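Local coordinates for heme-binding protein A / AI-2 binding protein A (Helicobacter pylori SS1, PDB 6OFQ) that binds peptides such as STSA in the periplasm, probably delivering them to an ABC transporter for uptake, at residues G31-A36 with I263-G268; A238-V243 with F527-E532. One frame throughout, in Å; residues are numbered along the deposited sequence.

Interaction 1: G31-A36 with I263-G268; sequences GVLVFA and IMLMTG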
ATOM      1  N   GLY A  31     -15.971  20.115  12.433  1.00  7.87           N
ATOM      2  CA  GLY A  31     -16.834  18.939  12.369  1.00  7.84           C
ATOM      3  C   GLY A  31     -16.139  17.640  12.595  1.00  6.87           C
ATOM      4  O   GLY A  31     -14.901  17.581  12.759  1.00  7.42           O
ATOM      5  N   VAL A  32     -16.960  16.596  12.678  1.00  6.40           N
ATOM      6  CA  VAL A  32     -16.524  15.234  12.888  1.00  6.86           C
ATOM      7  C   VAL A  32     -16.811  14.418  11.633  1.00  6.04           C
ATOM      8  O   VAL A  32     -17.939  14.347  11.148  1.00  7.64           O
ATOM      9  CB  VAL A  32     -17.173  14.575  14.115  1.00  7.91           C
ATOM     10  CG1 VAL A  32     -16.703  13.150  14.352  1.00  8.40           C
ATOM     11  CG2 VAL A  32     -17.171  15.468  15.336  1.00 10.34           C
ATOM     12  N   LEU A  33     -15.774  13.741  11.146  1.00  6.13           N
ATOM     13  CA  LEU A  33     -15.924  12.817  10.028  1.00  5.94           C
ATOM     14  C   LEU A  33     -15.863  11.396  10.539  1.00  5.71           C
ATOM     15  O   LEU A  33     -14.951  11.038  11.284  1.00  6.74           O
ATOM     16  CB  LEU A  33     -14.791  13.024   9.018  1.00  6.58           C
ATOM     17  CG  LEU A  33     -14.726  12.009   7.871  1.00  6.92           C
ATOM     18  CD1 LEU A  33     -15.850  12.221   6.888  1.00  7.42           C
ATOM     19  CD2 LEU A  33     -13.406  12.059   7.114  1.00  7.50           C
ATOM     20  N   VAL A  34     -16.876  10.610  10.190  1.00  5.82           N
ATOM     21  CA  VAL A  34     -16.910   9.155  10.515  1.00  6.13           C
ATOM     22  C   VAL A  34     -16.612   8.381   9.235  1.00  6.87           C
ATOM     23  O   VAL A  34     -17.436   8.389   8.308  1.00  5.83           O
ATOM     24  CB  VAL A  34     -18.228   8.706  11.153  1.00  6.91           C
ATOM     25  CG1 VAL A  34     -18.081   7.256  11.595  1.00  7.43           C
ATOM     26  CG2 VAL A  34     -18.508   9.522  12.403  1.00  7.17           C
ATOM     27  N   PHE A  35     -15.436   7.772   9.179  1.00  6.22           N
ATOM     28  CA  PHE A  35     -14.951   7.009   8.022  1.00  5.98           C
ATOM     29  C   PHE A  35     -15.097   5.549   8.433  1.00  5.62           C
ATOM     30  O   PHE A  35     -14.741   5.200   9.559  1.00  7.21           O
ATOM     31  CB  PHE A  35     -13.483   7.352   7.844  1.00  6.10           C
ATOM     32  CG  PHE A  35     -12.730   6.616   6.783  1.00  5.61           C
ATOM     33  CD1 PHE A  35     -12.087   5.428   7.041  1.00  5.89           C
ATOM     34  CD2 PHE A  35     -12.549   7.136   5.526  1.00  5.90           C
ATOM     35  CE1 PHE A  35     -11.354   4.780   6.053  1.00  6.14           C
ATOM     36  CE2 PHE A  35     -11.803   6.517   4.533  1.00  6.63           C
ATOM     37  CZ  PHE A  35     -11.207   5.309   4.814  1.00  6.97           C
ATOM     38  N   ALA A  36     -15.540   4.714   7.516  1.00  5.36           N
ATOM     39  CA  ALA A  36     -15.620   3.291   7.817  1.00  5.05           C
ATOM     40  C   ALA A  36     -14.915   2.490   6.730  1.00  4.97           C
ATOM     41  O   ALA A  36     -14.907   2.793   5.544  1.00  4.68           O
ATOM     42  CB  ALA A  36     -17.090   2.856   7.917  1.00  6.01           C
ATOM     43  N   ILE A 263     -22.365   6.350   9.444  1.00  7.67           N
ATOM     44  CA  ILE A 263     -20.995   6.672   8.977  1.00  7.66           C
ATOM     45  C   ILE A 263     -21.179   7.576   7.760  1.00  6.80           C
ATOM     46  O   ILE A 263     -22.265   7.723   7.195  1.00  6.86           O
ATOM     47  CB  ILE A 263     -20.150   5.418   8.647  1.00  8.29           C
ATOM     48  CG1 ILE A 263     -20.723   4.627   7.476  1.00  9.46           C
ATOM     49  CG2 ILE A 263     -20.075   4.559   9.896  1.00  8.53           C
ATOM     50  CD1 ILE A 263     -19.969   4.782   6.209  1.00 12.35           C
ATOM     51  N   MET A 264     -20.112   8.233   7.296  1.00  5.99           N
ATOM     52  CA  MET A 264     -20.183   9.340   6.349  1.00  6.37           C
ATOM     53  C   MET A 264     -19.392   9.124   5.060  1.00  6.41           C
ATOM     54  O   MET A 264     -19.618   9.825   4.076  1.00  6.04           O
ATOM     55  CB  MET A 264     -19.752  10.640   6.998  1.00  6.72           C
ATOM     56  CG  MET A 264     -20.575  10.997   8.234  1.00  6.71           C
ATOM     57  SD  MET A 264     -19.757  12.142   9.349  1.00  7.93           S
ATOM     58  CE  MET A 264     -19.713  13.614   8.392  1.00  7.72           C
ATOM     59  N   LEU A 265     -18.422   8.226   5.099  1.00  5.27           N
ATOM     60  CA  LEU A 265     -17.502   8.005   3.971  1.00  5.88           C
ATOM     61  C   LEU A 265     -16.998   6.586   4.213  1.00  6.10           C
ATOM     62  O   LEU A 265     -16.641   6.235   5.335  1.00  5.52           O
ATOM     63  CB  LEU A 265     -16.373   9.038   4.005  1.00  7.68           C
ATOM     64  CG  LEU A 265     -15.039   8.836   3.281  1.00 10.72           C
ATOM     65  CD1 LEU A 265     -15.348   8.961   1.844  1.00 10.91           C
ATOM     66  CD2 LEU A 265     -14.077   9.955   3.634  1.00 11.29           C
ATOM     67  N   MET A 266     -16.928   5.780   3.163  1.00  5.50           N
ATOM     68  CA  MET A 266     -16.489   4.391   3.317  1.00  5.48           C
ATOM     69  C   MET A 266     -15.674   3.879   2.142  1.00  4.84           C
ATOM     70  O   MET A 266     -15.899   4.247   0.990  1.00  5.68           O
ATOM     71  CB  MET A 266     -17.628   3.413   3.592  1.00  7.31           C
ATOM     72  CG  MET A 266     -18.717   3.557   2.581  1.00  7.83           C
ATOM     73  SD  MET A 266     -19.979   2.256   2.575  1.00  9.46           S
ATOM     74  CE  MET A 266     -19.185   0.831   1.821  1.00 10.82           C
ATOM     75  N   THR A 267     -14.753   2.971   2.445  1.00  5.34           N
ATOM     76  CA  THR A 267     -14.049   2.241   1.401  1.00  5.50           C
ATOM     77  C   THR A 267     -14.650   0.845   1.327  1.00  5.89           C
ATOM     78  O   THR A 267     -15.332   0.354   2.258  1.00  5.88           O
ATOM     79  CB  THR A 267     -12.523   2.206   1.686  1.00  5.50           C
ATOM     80  OG1 THR A 267     -12.305   1.607   2.974  1.00  4.70           O
ATOM     81  CG2 THR A 267     -11.980   3.659   1.568  1.00  5.70           C
ATOM     82  N   GLY A 268     -14.347   0.224   0.191  1.00  6.26           N
ATOM     83  CA  GLY A 268     -14.639  -1.208   0.049  1.00  6.91           C
ATOM     84  C   GLY A 268     -16.099  -1.578  -0.163  1.00  7.38           C
ATOM     85  O   GLY A 268     -16.534  -2.593   0.406  1.00  7.27           O
TER

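Interaction 2: A238-V243 with F527-E532; sequences AYLDKV and FKVYLE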
ATOM      1  N   ALA A 238      -5.867  21.396   9.286  1.00  7.19           N
ATOM      2  CA  ALA A 238      -6.975  20.557   8.869  1.00  7.87           C
ATOM      3  C   ALA A 238      -8.296  21.283   9.069  1.00  7.84           C
ATOM      4  O   ALA A 238      -8.483  22.059  10.035  1.00  8.37           O
ATOM      5  CB  ALA A 238      -6.979  19.278   9.686  1.00  7.46           C
ATOM      6  N   TYR A 239      -9.292  20.930   8.261  1.00  6.39           N
ATOM      7  CA  TYR A 239     -10.618  21.480   8.468  1.00  6.60           C
ATOM      8  C   TYR A 239     -11.397  20.839   9.582  1.00  6.75           C
ATOM      9  O   TYR A 239     -12.109  21.497  10.362  1.00  7.96           O
ATOM     10  CB  TYR A 239     -11.465  21.452   7.219  1.00  7.12           C
ATOM     11  CG  TYR A 239     -10.936  22.187   6.004  1.00  7.85           C
ATOM     12  CD1 TYR A 239     -10.802  23.578   6.001  1.00  9.17           C
ATOM     13  CD2 TYR A 239     -10.678  21.522   4.823  1.00  8.37           C
ATOM     14  CE1 TYR A 239     -10.311  24.250   4.896  1.00 10.57           C
ATOM     15  CE2 TYR A 239     -10.252  22.182   3.711  1.00  9.41           C
ATOM     16  CZ  TYR A 239     -10.101  23.558   3.725  1.00 10.81           C
ATOM     17  OH  TYR A 239      -9.727  24.266   2.587  1.00 13.04           O
ATOM     18  N   LEU A 240     -11.315  19.514   9.640  1.00  6.11           N
ATOM     19  CA  LEU A 240     -12.079  18.743  10.596  1.00  6.05           C
ATOM     20  C   LEU A 240     -11.508  18.802  11.994  1.00  5.88           C
ATOM     21  O   LEU A 240     -10.276  18.805  12.199  1.00  6.58           O
ATOM     22  CB  LEU A 240     -12.108  17.274  10.141  1.00  5.69           C
ATOM     23  CG  LEU A 240     -12.918  17.039   8.875  1.00  6.16           C
ATOM     24  CD1 LEU A 240     -12.504  15.731   8.217  1.00  6.09           C
ATOM     25  CD2 LEU A 240     -14.430  17.043   9.133  1.00  6.13           C
ATOM     26  N   ASP A 241     -12.344  18.736  13.024  1.00  5.97           N
ATOM     27  CA  ASP A 241     -11.886  18.658  14.392  1.00  6.30           C
ATOM     28  C   ASP A 241     -11.505  17.238  14.806  1.00  5.79           C
ATOM     29  O   ASP A 241     -10.710  17.057  15.710  1.00  6.90           O
ATOM     30  CB  ASP A 241     -13.009  19.113  15.373  1.00  6.34           C
ATOM     31  CG  ASP A 241     -13.409  20.547  15.135  1.00  7.39           C
ATOM     32  OD1 ASP A 241     -12.492  21.377  15.003  1.00  8.95           O
ATOM     33  OD2 ASP A 241     -14.616  20.806  14.855  1.00 10.01           O
ATOM     34  N   LYS A 242     -12.178  16.264  14.232  1.00  5.38           N
ATOM     35  CA  LYS A 242     -12.071  14.895  14.677  1.00  5.84           C
ATOM     36  C   LYS A 242     -12.362  13.954  13.504  1.00  5.57           C
ATOM     37  O   LYS A 242     -13.233  14.218  12.699  1.00  6.57           O
ATOM     38  CB  LYS A 242     -13.050  14.682  15.857  1.00  7.47           C
ATOM     39  CG  LYS A 242     -13.185  13.293  16.405  1.00  9.03           C
ATOM     40  CD  LYS A 242     -14.038  13.446  17.685  1.00 13.64           C
ATOM     41  CE  LYS A 242     -14.709  12.181  18.122  1.00 18.46           C
ATOM     42  NZ  LYS A 242     -15.475  12.507  19.375  1.00 18.81           N
ATOM     43  N   VAL A 243     -11.683  12.810  13.474  1.00  5.67           N
ATOM     44  CA  VAL A 243     -12.006  11.736  12.584  1.00  6.47           C
ATOM     45  C   VAL A 243     -12.133  10.449  13.399  1.00  5.71           C
ATOM     46  O   VAL A 243     -11.229  10.092  14.145  1.00  6.82           O
ATOM     47  CB  VAL A 243     -10.954  11.535  11.468  1.00  6.81           C
ATOM     48  CG1 VAL A 243     -11.366  10.386  10.549  1.00  6.94           C
ATOM     49  CG2 VAL A 243     -10.716  12.831  10.703  1.00  7.32           C
ATOM     50  N   PHE A 527      -6.815  15.805   5.875  1.00  4.60           N
ATOM     51  CA  PHE A 527      -6.598  17.227   6.084  1.00  5.24           C
ATOM     52  C   PHE A 527      -7.351  18.161   5.161  1.00  5.06           C
ATOM     53  O   PHE A 527      -7.532  19.320   5.555  1.00  6.24           O
ATOM     54  CB  PHE A 527      -5.107  17.569   6.252  1.00  5.05           C
ATOM     55  CG  PHE A 527      -4.159  17.325   5.083  1.00  5.47           C
ATOM     56  CD1 PHE A 527      -4.375  16.475   3.993  1.00  5.43           C
ATOM     57  CD2 PHE A 527      -2.926  17.927   5.174  1.00  5.59           C
ATOM     58  CE1 PHE A 527      -3.397  16.260   3.003  1.00  5.14           C
ATOM     59  CE2 PHE A 527      -1.938  17.706   4.231  1.00  5.59           C
ATOM     60  CZ  PHE A 527      -2.171  16.888   3.138  1.00  5.64           C
ATOM     61  N   LYS A 528      -7.720  17.733   3.949  1.00  5.56           N
ATOM     62  CA  LYS A 528      -8.434  18.597   2.976  1.00  5.70           C
ATOM     63  C   LYS A 528      -9.919  18.329   2.984  1.00  5.45           C
ATOM     64  O   LYS A 528     -10.673  18.960   2.269  1.00  5.58           O
ATOM     65  CB  LYS A 528      -7.883  18.468   1.551  1.00  5.36           C
ATOM     66  CG  LYS A 528      -6.374  18.517   1.451  1.00  5.85           C
ATOM     67  CD  LYS A 528      -5.797  19.782   2.084  1.00  5.75           C
ATOM     68  CE  LYS A 528      -4.275  19.805   1.971  1.00  6.32           C
ATOM     69  NZ  LYS A 528      -3.667  20.972   2.631  1.00  7.05           N
ATOM     70  N   VAL A 529     -10.379  17.356   3.795  1.00  5.48           N
ATOM     71  CA  VAL A 529     -11.816  16.990   3.779  1.00  5.57           C
ATOM     72  C   VAL A 529     -12.591  17.961   4.665  1.00  6.09           C
ATOM     73  O   VAL A 529     -12.112  18.345   5.730  1.00  6.79           O
ATOM     74  CB  VAL A 529     -12.006  15.538   4.285  1.00  5.80           C
ATOM     75  CG1 VAL A 529     -13.485  15.153   4.306  1.00  5.83           C
ATOM     76  CG2 VAL A 529     -11.292  14.638   3.293  1.00  6.45           C
ATOM     77  N   TYR A 530     -13.787  18.360   4.233  1.00  6.53           N
ATOM     78  CA  TYR A 530     -14.581  19.246   5.088  1.00  6.99           C
ATOM     79  C   TYR A 530     -16.026  18.891   4.865  1.00  7.15           C
ATOM     80  O   TYR A 530     -16.423  18.141   3.948  1.00  7.98           O
ATOM     81  CB  TYR A 530     -14.341  20.738   4.763  1.00  7.14           C
ATOM     82  CG  TYR A 530     -14.701  21.192   3.374  1.00  8.03           C
ATOM     83  CD1 TYR A 530     -13.835  21.015   2.283  1.00  8.05           C
ATOM     84  CD2 TYR A 530     -15.943  21.714   3.083  1.00  8.11           C
ATOM     85  CE1 TYR A 530     -14.172  21.406   1.009  1.00  8.68           C
ATOM     86  CE2 TYR A 530     -16.265  22.126   1.814  1.00  8.80           C
ATOM     87  CZ  TYR A 530     -15.377  22.018   0.756  1.00  9.50           C
ATOM     88  OH  TYR A 530     -15.702  22.466  -0.523  1.00 12.71           O
ATOM     89  N   LEU A 531     -16.838  19.409   5.794  1.00  6.72           N
ATOM     90  CA  LEU A 531     -18.280  19.215   5.720  1.00  7.52           C
ATOM     91  C   LEU A 531     -18.970  20.494   5.283  1.00  9.55           C
ATOM     92  O   LEU A 531     -18.706  21.561   5.830  1.00 10.92           O
ATOM     93  CB  LEU A 531     -18.772  18.797   7.105  1.00  7.74           C
ATOM     94  CG  LEU A 531     -18.061  17.603   7.751  1.00  7.09           C
ATOM     95  CD1 LEU A 531     -18.711  17.252   9.111  1.00  7.66           C
ATOM     96  CD2 LEU A 531     -18.005  16.412   6.802  1.00  8.21           C
ATOM     97  N   GLU A 532     -19.807  20.355   4.258  1.00 10.10           N
ATOM     98  CA  GLU A 532     -20.363  21.519   3.599  1.00 14.08           C
ATOM     99  C   GLU A 532     -21.377  22.122   4.543  1.00 16.29           C
ATOM    100  O   GLU A 532     -22.161  21.406   5.151  1.00 16.41           O
ATOM    101  CB  GLU A 532     -21.043  21.148   2.309  1.00 16.55           C
ATOM    102  CG  GLU A 532     -21.433  22.493   1.717  1.00 24.35           C
ATOM    103  CD  GLU A 532     -21.710  22.366   0.253  1.00 31.79           C
ATOM    104  OE1 GLU A 532     -22.749  21.714  -0.023  1.00 35.52           O
ATOM    105  OE2 GLU A 532     -20.860  22.890  -0.502  1.00 41.54           O
TER
HETATM  106  O   HOH W   1      -9.930  18.221   7.426  1.00  6.42           O

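Interaction 1: G31-A36 with I263-G268
The F35 ring meets L265 at its edge: L265 CD2 lies in the ring plane, 3.7 Å from F35 CD2, while T267 CG2 approaches F35 CZ obliquely. The same ring also meets that of F526. F35 and L265 project from the same face of the sheet, and with F35 CG anti to the backbone N (chi1 175°) the ring is placed so that its edge reaches L265 CD2. L33 joins this side, its CD2 touching L265 CD2. On the other side A36 CB rests against I263 CD1 at 3.9 Å, and I263 CG2 also meets V34 CG1, the V34 and I263 side chains crossing at about a right angle. Between these two layers runs a parallel strand pairing, F35 beside L265 and A36 beside M266, which adds the short strand 265-266 as the last strand of a mixed five-stranded sheet. A36 spans the pairing with both its polar backbone atoms, as one residue does in a parallel bridge: its N donates to L265 O (2.9 Å, 158° at the hydrogen) and its O accepts from T267 N (3.1 Å). V34 O receives M264 N at 2.9 Å, the donor tilted 19° from the carbonyl plane, and more weakly L265 N. Where the pairing gives out, M264 SD takes a weak hydrogen bond from V34 N at 3.4 Å, and the bend at chi3 lays M264 CE against V32 O.

Interaction 2: A238-V243 with F527-E532
Y239 and Y530 lie side by side and point the same way, yet their rings are turned sharply against each other: the edge of Y530 faces the flat of Y239, with centroids 5.5 Å apart and planes at 72°, a T-shaped pair. Y530 CD1 is the ring atom that comes up to Y239 CE2, and Y530 CB packs on Y239 CD2 at 3.7 Å. Y530 has CG between its backbone N and carbonyl carbon (chi1 61°), a setting that swings its ring alongside that of Y239 and not away from it. The rim of the Y239 ring is lined by backbone oxygens: V529 O and K528 O lie near its plane, K528 O 3.6 Å from Y239 CE2, where the ring hydrogens would suit the partial negative charge. The phenol end is held outside the contact, Y239 OH hydrogen-bonding to E25 and R28, and F29 adds a further edge-to-face ring.

L240 continues the contact with its two branches parted. The L240 side chain crosses V529 obliquely, with CD1 4.0 Å from V529 CB, whereas CD2 meets L531 CG at 3.9 Å, those side chains lying at about a right angle. A water bridges the two backbones, accepting from L240 N (2.9 Å) and donating to V529 O (2.8 Å), where no direct backbone bond joins them. At the far end A238 CA approaches F527 O in a CA-H...O contact, and K528 folds back so that its CE sits over the centre of the F527 ring.

The C-terminal end, whose strand 530-531 pairs antiparallel with 513-514, thus packs on the loop entering strand 242-247 of the mixed sheet in this type II periplasmic binding protein.

Both contacts reach the same mixed sheet through the neighbouring parallel strands 32-37 and 242-247; their centres are about 11 Å apart. Interaction 1 secures one edge of strand 32-37, and interaction 2 holds the chain leading into the strand on its other edge. Probable backbone hydrogen bonds tie them directly: G31 O to D241 N at 2.8 Å and K242 O to L33 N at 3.0 Å. Side chains bridge as well, L33 CB packing on L240 CD1 at 3.6 Å. From the C-terminal half of interaction 2, L531 also touches V32 and M264 of interaction 1, its CD1 lying 3.6 Å from V32 O.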